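Long-range contact in probable glucarate dehydratase (Mycobacterium smegmatis str. MC2 155, PDB 3VDG), which probably catalyses the metal-dependent dehydration of glucarate or a related acid sugar, as an enolase-superfamily enzyme: residues D133-L144 with H317-R325. Sequence-based numbering, arbitrary orientation.
Sequences DRVFSPFEVACL and HHYWGGLQR
Glu-140 OE2 is gripped by two N-H groups of one residue: Gln-324 NE2 at 2.8 Å, on the anti side, and the backbone Gln-324 N at 3.0 Å, on the syn side, the two coming from opposite faces of a carboxylate nearly coplanar with the Gln-324 amide. Glu-140 OE1 takes Leu-323 N at 2.7 Å from above the carboxylate plane. The bend at chi2 (-101°) turns the carboxylate toward these first two N-H groups of helix 323-336, which follows Gly-322 at the N-cap position; the helix dipole probably favours the negative charge. One turn back, Ser-137 OG donates to His-317 O at 2.6 Å, an oxygen that also receives Gly-322 N. One turn earlier still, Asp-133 pairs with Arg-325, OD1 2.8 Å from NE and OD2, through its syn lone pair, 2.8 Å from NH2, the planes tilted 40° apart; Arg-104 shares OD1. Gly-321 CA makes a CA-H...O contact with Asp-133 O. Val-141 CG2 packs on Leu-323 CG and Leu-144 CD1 on Leu-323 CB. Gln-324 OE1 also bonds Arg-327 of the second subunit. Helix 131-151 thus packs on the turn between strand 312-315 and helix 323-336, joining the capping domain to the (β/α)-barrel, as in the enolase superfamily.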
ATOM      1  N   ASP A 133       3.556 -15.655  -1.035  1.00 18.54           N
ATOM      2  CA  ASP A 133       4.356 -14.450  -1.329  1.00 19.99           C
ATOM      3  C   ASP A 133       5.754 -14.738  -1.879  1.00 20.63           C
ATOM      4  O   ASP A 133       6.206 -14.040  -2.779  1.00 23.38           O
ATOM      5  CB  ASP A 133       4.358 -13.477  -0.146  1.00 25.11           C
ATOM      6  CG  ASP A 133       3.029 -12.696  -0.030  1.00 36.84           C
ATOM      7  OD1 ASP A 133       2.394 -12.391  -1.072  1.00 30.63           O
ATOM      8  OD2 ASP A 133       2.611 -12.375   1.103  1.00 30.71           O
ATOM      9  N   ARG A 134       6.438 -15.754  -1.348  1.00 19.31           N
ATOM     10  CA  ARG A 134       7.750 -16.138  -1.861  1.00 19.50           C
ATOM     11  C   ARG A 134       7.667 -16.632  -3.305  1.00 22.06           C
ATOM     12  O   ARG A 134       8.575 -16.388  -4.099  1.00 19.27           O
ATOM     13  CB  ARG A 134       8.383 -17.222  -0.974  1.00 22.10           C
ATOM     14  CG  ARG A 134       9.081 -16.667   0.260  1.00 35.61           C
ATOM     15  CD  ARG A 134       9.652 -17.790   1.113  1.00 33.53           C
ATOM     16  NE  ARG A 134       8.578 -18.490   1.808  1.00 40.46           N
ATOM     17  CZ  ARG A 134       8.764 -19.512   2.636  1.00 69.97           C
ATOM     18  NH1 ARG A 134       9.993 -19.975   2.883  1.00 39.42           N
ATOM     19  NH2 ARG A 134       7.715 -20.063   3.227  1.00 38.83           N
ATOM     20  N   VAL A 135       6.582 -17.332  -3.641  1.00 21.42           N
ATOM     21  CA  VAL A 135       6.423 -17.866  -5.007  1.00 20.90           C
ATOM     22  C   VAL A 135       5.983 -16.782  -5.989  1.00 19.68           C
ATOM     23  O   VAL A 135       6.491 -16.707  -7.089  1.00 21.36           O
ATOM     24  CB  VAL A 135       5.457 -19.064  -5.028  1.00 21.50           C
ATOM     25  CG1 VAL A 135       5.252 -19.552  -6.459  1.00 20.12           C
ATOM     26  CG2 VAL A 135       6.012 -20.185  -4.136  1.00 18.61           C
ATOM     27  N   PHE A 136       5.075 -15.912  -5.545  1.00 18.86           N
ATOM     28  CA  PHE A 136       4.544 -14.816  -6.361  1.00 19.93           C
ATOM     29  C   PHE A 136       5.624 -13.781  -6.650  1.00 22.15           C
ATOM     30  O   PHE A 136       5.727 -13.262  -7.762  1.00 20.16           O
ATOM     31  CB  PHE A 136       3.359 -14.187  -5.605  1.00 16.50           C
ATOM     32  CG  PHE A 136       2.837 -12.887  -6.181  1.00 19.90           C
ATOM     33  CD1 PHE A 136       2.393 -12.799  -7.496  1.00 19.07           C
ATOM     34  CD2 PHE A 136       2.711 -11.760  -5.364  1.00 19.13           C
ATOM     35  CE1 PHE A 136       1.887 -11.604  -8.002  1.00 22.63           C
ATOM     36  CE2 PHE A 136       2.208 -10.567  -5.861  1.00 19.25           C
ATOM     37  CZ  PHE A 136       1.789 -10.488  -7.185  1.00 22.35           C
ATOM     38  N   SER A 137       6.441 -13.488  -5.644  1.00 17.99           N
ATOM     39  CA  SER A 137       7.424 -12.418  -5.772  1.00 18.74           C
ATOM     40  C   SER A 137       8.169 -12.316  -7.127  1.00 18.27           C
ATOM     41  O   SER A 137       8.095 -11.279  -7.794  1.00 21.08           O
ATOM     42  CB  SER A 137       8.435 -12.502  -4.616  1.00 19.60           C
ATOM     43  OG  SER A 137       9.384 -11.471  -4.749  1.00 24.68           O
ATOM     44  N   PRO A 138       8.923 -13.366  -7.532  1.00 18.31           N
ATOM     45  CA  PRO A 138       9.693 -13.219  -8.776  1.00 19.63           C
ATOM     46  C   PRO A 138       8.824 -13.001 -10.020  1.00 19.85           C
ATOM     47  O   PRO A 138       9.252 -12.333 -10.975  1.00 18.05           O
ATOM     48  CB  PRO A 138      10.429 -14.567  -8.906  1.00 20.44           C
ATOM     49  CG  PRO A 138       9.600 -15.529  -8.110  1.00 18.93           C
ATOM     50  CD  PRO A 138       9.097 -14.704  -6.932  1.00 17.72           C
ATOM     51  N   PHE A 139       7.623 -13.558 -10.023  1.00 17.14           N
ATOM     52  CA  PHE A 139       6.724 -13.329 -11.155  1.00 19.76           C
ATOM     53  C   PHE A 139       6.207 -11.903 -11.159  1.00 21.12           C
ATOM     54  O   PHE A 139       6.062 -11.288 -12.222  1.00 20.76           O
ATOM     55  CB  PHE A 139       5.574 -14.327 -11.161  1.00 19.26           C
ATOM     56  CG  PHE A 139       6.027 -15.732 -11.372  1.00 21.32           C
ATOM     57  CD1 PHE A 139       6.406 -16.170 -12.641  1.00 21.15           C
ATOM     58  CD2 PHE A 139       6.121 -16.606 -10.300  1.00 22.72           C
ATOM     59  CE1 PHE A 139       6.875 -17.461 -12.838  1.00 19.24           C
ATOM     60  CE2 PHE A 139       6.576 -17.910 -10.496  1.00 23.40           C
ATOM     61  CZ  PHE A 139       6.944 -18.335 -11.767  1.00 22.10           C
ATOM     62  N   GLU A 140       5.940 -11.371  -9.968  1.00 16.64           N
ATOM     63  CA  GLU A 140       5.489  -9.985  -9.851  1.00 17.82           C
ATOM     64  C   GLU A 140       6.591  -9.041 -10.307  1.00 18.64           C
ATOM     65  O   GLU A 140       6.333  -8.055 -10.994  1.00 18.33           O
ATOM     66  CB  GLU A 140       5.103  -9.669  -8.402  1.00 20.41           C
ATOM     67  CG  GLU A 140       4.384  -8.344  -8.222  1.00 19.06           C
ATOM     68  CD  GLU A 140       5.283  -7.215  -7.713  1.00 23.29           C
ATOM     69  OE1 GLU A 140       6.531  -7.375  -7.670  1.00 22.93           O
ATOM     70  OE2 GLU A 140       4.730  -6.149  -7.348  1.00 21.47           O
ATOM     71  N   VAL A 141       7.829  -9.327  -9.927  1.00 17.54           N
ATOM     72  CA  VAL A 141       8.947  -8.446 -10.332  1.00 16.65           C
ATOM     73  C   VAL A 141       9.100  -8.501 -11.859  1.00 15.71           C
ATOM     74  O   VAL A 141       9.241  -7.473 -12.509  1.00 17.01           O
ATOM     75  CB  VAL A 141      10.272  -8.835  -9.636  1.00 19.41           C
ATOM     76  CG1 VAL A 141      11.465  -8.130 -10.285  1.00 17.45           C
ATOM     77  CG2 VAL A 141      10.219  -8.468  -8.141  1.00 17.47           C
ATOM     78  N   ALA A 142       9.039  -9.709 -12.422  1.00 16.14           N
ATOM     79  CA  ALA A 142       9.103  -9.871 -13.871  1.00 20.98           C
ATOM     80  C   ALA A 142       7.934  -9.165 -14.586  1.00 17.92           C
ATOM     81  O   ALA A 142       8.101  -8.604 -15.688  1.00 17.53           O
ATOM     82  CB  ALA A 142       9.155 -11.361 -14.241  1.00 14.21           C
ATOM     83  N   CYS A 143       6.746  -9.196 -13.983  1.00 16.72           N
ATOM     84  CA  CYS A 143       5.594  -8.475 -14.557  1.00 15.04           C
ATOM     85  C   CYS A 143       5.845  -6.973 -14.593  1.00 16.50           C
ATOM     86  O   CYS A 143       5.554  -6.308 -15.599  1.00 16.02           O
ATOM     87  CB  CYS A 143       4.296  -8.744 -13.774  1.00 14.38           C
ATOM     88  SG  CYS A 143       3.506 -10.327 -14.156  1.00 20.25           S
ATOM     89  N   LEU A 144       6.367  -6.427 -13.499  1.00 16.51           N
ATOM     90  CA  LEU A 144       6.663  -4.986 -13.468  1.00 18.75           C
ATOM     91  C   LEU A 144       7.738  -4.635 -14.501  1.00 16.90           C
ATOM     92  O   LEU A 144       7.718  -3.555 -15.102  1.00 17.00           O
ATOM     93  CB  LEU A 144       7.122  -4.557 -12.072  1.00 16.78           C
ATOM     94  CG  LEU A 144       6.022  -4.615 -10.996  1.00 20.34           C
ATOM     95  CD1 LEU A 144       6.598  -4.231  -9.634  1.00 23.45           C
ATOM     96  CD2 LEU A 144       4.879  -3.687 -11.345  1.00 20.70           C
ATOM     97  N   HIS A 317      11.637  -7.864  -0.579  1.00 15.60           N
ATOM     98  CA  HIS A 317      10.592  -8.167  -1.572  1.00 18.30           C
ATOM     99  C   HIS A 317      10.554  -9.619  -1.949  1.00 19.56           C
ATOM    100  O   HIS A 317       9.562 -10.089  -2.499  1.00 19.98           O
ATOM    101  CB  HIS A 317      10.723  -7.294  -2.827  1.00 17.70           C
ATOM    102  CG  HIS A 317      11.859  -7.677  -3.738  1.00 18.69           C
ATOM    103  ND1 HIS A 317      13.091  -7.153  -3.620  1.00 19.13           N
ATOM    104  CD2 HIS A 317      11.899  -8.536  -4.845  1.00 15.85           C
ATOM    105  CE1 HIS A 317      13.882  -7.663  -4.573  1.00 21.02           C
ATOM    106  NE2 HIS A 317      13.146  -8.516  -5.320  1.00 19.85           N
ATOM    107  N   HIS A 318      11.620 -10.357  -1.654  1.00 17.44           N
ATOM    108  CA  HIS A 318      11.680 -11.780  -2.040  1.00 17.60           C
ATOM    109  C   HIS A 318      10.763 -12.630  -1.212  1.00 23.39           C
ATOM    110  O   HIS A 318      10.300 -13.687  -1.670  1.00 19.80           O
ATOM    111  CB  HIS A 318      13.107 -12.326  -1.945  1.00 15.00           C
ATOM    112  CG  HIS A 318      14.107 -11.585  -2.798  1.00 17.75           C
ATOM    113  ND1 HIS A 318      14.838 -10.528  -2.328  1.00 20.31           N
ATOM    114  CD2 HIS A 318      14.504 -11.782  -4.119  1.00 17.30           C
ATOM    115  CE1 HIS A 318      15.662 -10.091  -3.305  1.00 24.09           C
ATOM    116  NE2 HIS A 318      15.458 -10.851  -4.397  1.00 19.51           N
ATOM    117  N   TYR A 319      10.479 -12.219   0.021  1.00 17.50           N
ATOM    118  CA  TYR A 319       9.529 -13.020   0.816  1.00 18.24           C
ATOM    119  C   TYR A 319       8.256 -12.298   1.272  1.00 20.67           C
ATOM    120  O   TYR A 319       7.313 -12.948   1.735  1.00 20.18           O
ATOM    121  CB  TYR A 319      10.218 -13.800   1.959  1.00 21.08           C
ATOM    122  CG  TYR A 319      10.911 -12.972   3.024  1.00 18.46           C
ATOM    123  CD1 TYR A 319      12.298 -12.936   3.100  1.00 20.07           C
ATOM    124  CD2 TYR A 319      10.183 -12.235   3.945  1.00 20.74           C
ATOM    125  CE1 TYR A 319      12.946 -12.199   4.077  1.00 22.26           C
ATOM    126  CE2 TYR A 319      10.825 -11.480   4.922  1.00 22.88           C
ATOM    127  CZ  TYR A 319      12.211 -11.472   4.981  1.00 21.76           C
ATOM    128  OH  TYR A 319      12.865 -10.720   5.948  1.00 23.85           O
ATOM    129  N   TRP A 320       8.208 -10.973   1.094  1.00 19.88           N
ATOM    130  CA  TRP A 320       6.975 -10.187   1.325  1.00 18.66           C
ATOM    131  C   TRP A 320       6.034 -10.137   0.155  1.00 22.49           C
ATOM    132  O   TRP A 320       4.906  -9.657   0.278  1.00 23.86           O
ATOM    133  CB  TRP A 320       7.304  -8.754   1.759  1.00 22.20           C
ATOM    134  CG  TRP A 320       7.723  -8.651   3.201  1.00 19.09           C
ATOM    135  CD1 TRP A 320       9.007  -8.737   3.714  1.00 19.81           C
ATOM    136  CD2 TRP A 320       6.856  -8.427   4.375  1.00 18.38           C
ATOM    137  NE1 TRP A 320       8.998  -8.578   5.078  1.00 22.39           N
ATOM    138  CE2 TRP A 320       7.736  -8.395   5.533  1.00 19.04           C
ATOM    139  CE3 TRP A 320       5.499  -8.220   4.557  1.00 17.95           C
ATOM    140  CZ2 TRP A 320       7.258  -8.184   6.813  1.00 18.29           C
ATOM    141  CZ3 TRP A 320       5.021  -8.026   5.863  1.00 22.76           C
ATOM    142  CH2 TRP A 320       5.889  -8.002   6.961  1.00 17.92           C
ATOM    143  N   GLY A 321       6.472 -10.617  -1.005  1.00 20.63           N
ATOM    144  CA  GLY A 321       5.532 -10.791  -2.113  1.00 18.70           C
ATOM    145  C   GLY A 321       5.721  -9.818  -3.263  1.00 21.38           C
ATOM    146  O   GLY A 321       4.782  -9.513  -3.985  1.00 19.10           O
ATOM    147  N   GLY A 322       6.937  -9.333  -3.458  1.00 17.09           N
ATOM    148  CA  GLY A 322       7.216  -8.499  -4.640  1.00 16.21           C
ATOM    149  C   GLY A 322       7.235  -7.018  -4.308  1.00 18.70           C
ATOM    150  O   GLY A 322       7.192  -6.636  -3.137  1.00 16.22           O
ATOM    151  N   LEU A 323       7.301  -6.168  -5.328  1.00 15.33           N
ATOM    152  CA  LEU A 323       7.585  -4.756  -5.064  1.00 16.85           C
ATOM    153  C   LEU A 323       6.384  -3.942  -4.587  1.00 19.35           C
ATOM    154  O   LEU A 323       6.507  -3.061  -3.707  1.00 18.78           O
ATOM    155  CB  LEU A 323       8.232  -4.103  -6.293  1.00 18.80           C
ATOM    156  CG  LEU A 323       9.486  -4.799  -6.868  1.00 20.43           C
ATOM    157  CD1 LEU A 323      10.117  -3.963  -7.987  1.00 20.19           C
ATOM    158  CD2 LEU A 323      10.544  -5.105  -5.816  1.00 19.86           C
ATOM    159  N   GLN A 324       5.226  -4.180  -5.188  1.00 16.82           N
ATOM    160  CA  GLN A 324       4.031  -3.468  -4.727  1.00 19.72           C
ATOM    161  C   GLN A 324       3.667  -3.838  -3.287  1.00 20.36           C
ATOM    162  O   GLN A 324       3.298  -2.979  -2.486  1.00 19.98           O
ATOM    163  CB  GLN A 324       2.852  -3.747  -5.657  1.00 21.43           C
ATOM    164  CG  GLN A 324       3.126  -3.308  -7.091  1.00 22.80           C
ATOM    165  CD  GLN A 324       2.130  -3.940  -8.054  1.00 29.23           C
ATOM    166  OE1 GLN A 324       1.124  -3.326  -8.371  1.00 25.88           O
ATOM    167  NE2 GLN A 324       2.377  -5.204  -8.467  1.00 21.28           N
ATOM    168  N   ARG A 325       3.755  -5.116  -2.942  1.00 15.94           N
ATOM    169  CA  ARG A 325       3.511  -5.488  -1.544  1.00 17.59           C
ATOM    170  C   ARG A 325       4.572  -4.949  -0.580  1.00 20.70           C
ATOM    171  O   ARG A 325       4.271  -4.701   0.595  1.00 18.18           O
ATOM    172  CB  ARG A 325       3.309  -6.996  -1.406  1.00 17.38           C
ATOM    173  CG  ARG A 325       1.929  -7.386  -1.955  1.00 20.29           C
ATOM    174  CD  ARG A 325       1.818  -8.888  -2.196  1.00 30.71           C
ATOM    175  NE  ARG A 325       1.671  -9.649  -0.961  1.00 31.94           N
ATOM    176  CZ  ARG A 325       0.508  -9.837  -0.328  1.00 33.78           C
ATOM    177  NH1 ARG A 325      -0.607  -9.326  -0.804  1.00 28.53           N
ATOM    178  NH2 ARG A 325       0.463 -10.544   0.787  1.00 25.34           N
TER
HETATM  179  O   HOH W   1      10.988 -14.940  -3.924  1.00 21.69           O
HETATM  180  O   HOH W   2       3.734  -7.185  -4.891  1.00 18.40           O